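Local coordinates for ABC transporter periplasmic substrate-binding protein (Desulfovibrio alaskensis, PDB 5MY5) that probably captures tungstate in the periplasm and delivers it to an ABC transporter for uptake into the cell, at residues Ala226-Pro231 and Lys244-Met249. The protein carries 2 engineered substitutions. Numbering follows the deposited sequence.
Sequences AIPVNP and KFVNWM
Val246 meets Ala226 and Pro228 through a single methyl, a compact example of how alternation along a strand presents every second residue to a helix. Val246 CG2 does the touching, 3.9 Å from Ala226 CB and 4.1 Å from Pro228 CG, so one methyl bridges two alternate residues of strand 221-228. The torsion explains the choice: with CG1 anti to the backbone N (chi1 177°), CG2 is set beside that nitrogen and directed at the strand. Ala226 points its CB toward the helix, whereas Pro228 makes its touch through CG, its side chain and that of Val246 crossing at about a right angle. Ile227, between them, turns to the other face of the sheet and packs on helix 84-92. Pro228 also rests on Ala242 and Asp243, one turn earlier in helix 239-250. On the helix itself, Met249 CG sits 3.5 Å above one face of the Phe245 ring, toward its rim, and Phe49 of helix 41-53 meets that ring edge-to-face. Between 226-231 and 244-249 no hydrogen bond forms; what joins them in this periplasmic-binding-protein lobe is a small apolar contact, which depends on shape and on exclusion of water rather than on directional bonds.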
ATOM      1  N   ALA A 226      -5.149  10.331   5.737  1.00 13.56           N
ATOM      2  CA  ALA A 226      -5.260  10.476   7.177  1.00 14.80           C
ATOM      3  C   ALA A 226      -6.684  10.762   7.540  1.00 14.85           C
ATOM      4  O   ALA A 226      -7.408  11.478   6.771  1.00 16.43           O
ATOM      5  CB  ALA A 226      -4.357  11.608   7.705  1.00 16.08           C
ATOM      6  N   ILE A 227      -7.122  10.219   8.668  1.00 14.24           N
ATOM      7  CA  ILE A 227      -8.517  10.457   9.139  1.00 15.07           C
ATOM      8  C   ILE A 227      -8.477  10.667  10.630  1.00 15.06           C
ATOM      9  O   ILE A 227      -8.274   9.747  11.420  1.00 15.43           O
ATOM     10  CB  ILE A 227      -9.377   9.179   8.875  1.00 16.61           C
ATOM     11  CG1 ILE A 227      -9.339   8.788   7.402  1.00 18.75           C
ATOM     12  CG2 ILE A 227     -10.807   9.491   9.274  1.00 17.96           C
ATOM     13  CD1 ILE A 227      -9.875   7.375   7.092  1.00 20.12           C
ATOM     14  N   PRO A 228      -8.724  11.924  11.069  1.00 16.00           N
ATOM     15  CA  PRO A 228      -8.932  12.215  12.483  1.00 16.87           C
ATOM     16  C   PRO A 228     -10.154  11.433  13.027  1.00 16.72           C
ATOM     17  O   PRO A 228     -11.183  11.436  12.344  1.00 17.07           O
ATOM     18  CB  PRO A 228      -9.154  13.725  12.516  1.00 16.52           C
ATOM     19  CG  PRO A 228      -8.416  14.238  11.302  1.00 17.80           C
ATOM     20  CD  PRO A 228      -8.720  13.138  10.253  1.00 17.55           C
ATOM     21  N   VAL A 229      -9.994  10.884  14.181  1.00 16.44           N
ATOM     22  CA  VAL A 229     -11.152  10.211  14.876  1.00 17.65           C
ATOM     23  C   VAL A 229     -12.073  11.357  15.313  1.00 19.82           C
ATOM     24  O   VAL A 229     -11.669  12.395  15.714  1.00 20.36           O
ATOM     25  CB  VAL A 229     -10.633   9.353  15.992  1.00 17.04           C
ATOM     26  CG1 VAL A 229     -11.771   8.814  16.915  1.00 17.62           C
ATOM     27  CG2 VAL A 229      -9.864   8.175  15.465  1.00 17.49           C
ATOM     28  N   ASN A 230     -13.376  11.138  15.174  1.00 18.22           N
ATOM     29  CA  ASN A 230     -14.400  12.187  15.363  1.00 20.15           C
ATOM     30  C   ASN A 230     -14.733  12.373  16.833  1.00 20.13           C
ATOM     31  O   ASN A 230     -15.097  11.425  17.500  1.00 20.90           O
ATOM     32  CB  ASN A 230     -15.650  11.780  14.586  1.00 20.97           C
ATOM     33  CG  ASN A 230     -16.589  12.924  14.434  1.00 20.41           C
ATOM     34  OD1 ASN A 230     -16.682  13.795  15.271  1.00 23.80           O
ATOM     35  ND2 ASN A 230     -17.316  12.912  13.326  1.00 23.15           N
ATOM     36  N   PRO A 231     -14.553  13.583  17.368  1.00 23.55           N
ATOM     37  CA  PRO A 231     -14.860  13.870  18.790  1.00 24.53           C
ATOM     38  C   PRO A 231     -16.338  13.647  19.190  1.00 24.24           C
ATOM     39  O   PRO A 231     -16.650  13.394  20.356  1.00 23.30           O
ATOM     40  CB  PRO A 231     -14.469  15.364  18.948  1.00 25.08           C
ATOM     41  CG  PRO A 231     -13.739  15.706  17.752  1.00 27.67           C
ATOM     42  CD  PRO A 231     -13.981  14.749  16.675  1.00 23.58           C
ATOM     43  N   LYS A 244      -3.232  18.875  13.585  1.00 16.63           N
ATOM     44  CA  LYS A 244      -1.880  19.378  13.393  1.00 16.03           C
ATOM     45  C   LYS A 244      -1.059  18.443  12.539  1.00 16.44           C
ATOM     46  O   LYS A 244      -0.265  18.870  11.686  1.00 17.07           O
ATOM     47  CB  LYS A 244      -1.241  19.673  14.720  1.00 17.88           C
ATOM     48  CG  LYS A 244       0.127  20.326  14.689  1.00 21.83           C
ATOM     49  CD  LYS A 244       0.153  21.786  14.186  1.00 24.35           C
ATOM     50  CE  LYS A 244      -0.772  22.762  14.950  1.00 24.96           C
ATOM     51  NZ  LYS A 244      -0.366  22.977  16.410  1.00 23.86           N
ATOM     52  N   PHE A 245      -1.212  17.138  12.739  1.00 14.52           N
ATOM     53  CA  PHE A 245      -0.500  16.158  11.937  1.00 16.95           C
ATOM     54  C   PHE A 245      -0.960  16.264  10.480  1.00 15.24           C
ATOM     55  O   PHE A 245      -0.127  16.120   9.595  1.00 16.49           O
ATOM     56  CB  PHE A 245      -0.682  14.699  12.491  1.00 14.80           C
ATOM     57  CG  PHE A 245       0.020  13.673  11.714  1.00 16.28           C
ATOM     58  CD1 PHE A 245       1.378  13.493  11.847  1.00 16.71           C
ATOM     59  CD2 PHE A 245      -0.663  12.883  10.848  1.00 16.90           C
ATOM     60  CE1 PHE A 245       2.043  12.521  11.105  1.00 19.67           C
ATOM     61  CE2 PHE A 245       0.008  11.861  10.166  1.00 19.11           C
ATOM     62  CZ  PHE A 245       1.322  11.696  10.269  1.00 17.89           C
ATOM     63  N   VAL A 246      -2.279  16.335  10.246  1.00 15.27           N
ATOM     64  CA  VAL A 246      -2.801  16.419   8.861  1.00 14.88           C
ATOM     65  C   VAL A 246      -2.248  17.647   8.220  1.00 17.28           C
ATOM     66  O   VAL A 246      -1.804  17.611   7.062  1.00 16.41           O
ATOM     67  CB  VAL A 246      -4.325  16.411   8.825  1.00 18.20           C
ATOM     68  CG1 VAL A 246      -4.924  16.576   7.463  1.00 16.73           C
ATOM     69  CG2 VAL A 246      -4.870  15.128   9.385  1.00 19.65           C
ATOM     70  N   ASN A 247      -2.236  18.720   8.986  1.00 15.85           N
ATOM     71  CA  ASN A 247      -1.741  19.995   8.429  1.00 17.71           C
ATOM     72  C   ASN A 247      -0.290  19.869   8.036  1.00 15.65           C
ATOM     73  O   ASN A 247       0.118  20.303   6.986  1.00 18.97           O
ATOM     74  CB  ASN A 247      -1.992  21.120   9.453  1.00 18.02           C
ATOM     75  CG  ASN A 247      -1.498  22.445   8.977  1.00 20.47           C
ATOM     76  OD1 ASN A 247      -0.340  22.756   9.125  1.00 21.02           O
ATOM     77  ND2 ASN A 247      -2.424  23.251   8.447  1.00 23.49           N
ATOM     78  N   TRP A 248       0.547  19.319   8.947  1.00 16.34           N
ATOM     79  CA  TRP A 248       1.887  19.071   8.680  1.00 14.48           C
ATOM     80  C   TRP A 248       2.159  18.180   7.471  1.00 17.22           C
ATOM     81  O   TRP A 248       2.990  18.514   6.596  1.00 17.12           O
ATOM     82  CB  TRP A 248       2.563  18.529   9.949  1.00 15.88           C
ATOM     83  CG  TRP A 248       4.048  18.318   9.814  1.00 15.29           C
ATOM     84  CD1 TRP A 248       5.006  19.284   9.919  1.00 17.10           C
ATOM     85  CD2 TRP A 248       4.738  17.102   9.599  1.00 15.48           C
ATOM     86  NE1 TRP A 248       6.226  18.747   9.730  1.00 17.02           N
ATOM     87  CE2 TRP A 248       6.103  17.386   9.564  1.00 17.90           C
ATOM     88  CE3 TRP A 248       4.331  15.750   9.422  1.00 17.49           C
ATOM     89  CZ2 TRP A 248       7.059  16.410   9.333  1.00 18.82           C
ATOM     90  CZ3 TRP A 248       5.251  14.801   9.244  1.00 18.21           C
ATOM     91  CH2 TRP A 248       6.629  15.111   9.190  1.00 20.54           C
ATOM     92  N   MET A 249       1.396  17.073   7.338  1.00 17.47           N
ATOM     93  CA  MET A 249       1.705  16.124   6.293  1.00 17.49           C
ATOM     94  C   MET A 249       1.305  16.719   4.951  1.00 16.18           C
ATOM     95  O   MET A 249       1.894  16.308   3.925  1.00 18.94           O
ATOM     96  CB  MET A 249       0.824  14.846   6.414  1.00 16.32           C
ATOM     97  CG  MET A 249       1.279  13.980   7.540  1.00 18.83           C
ATOM     98  SD  MET A 249       2.813  13.063   7.170  1.00 19.03           S
ATOM     99  CE  MET A 249       2.107  11.735   6.112  1.00 17.18           C
TER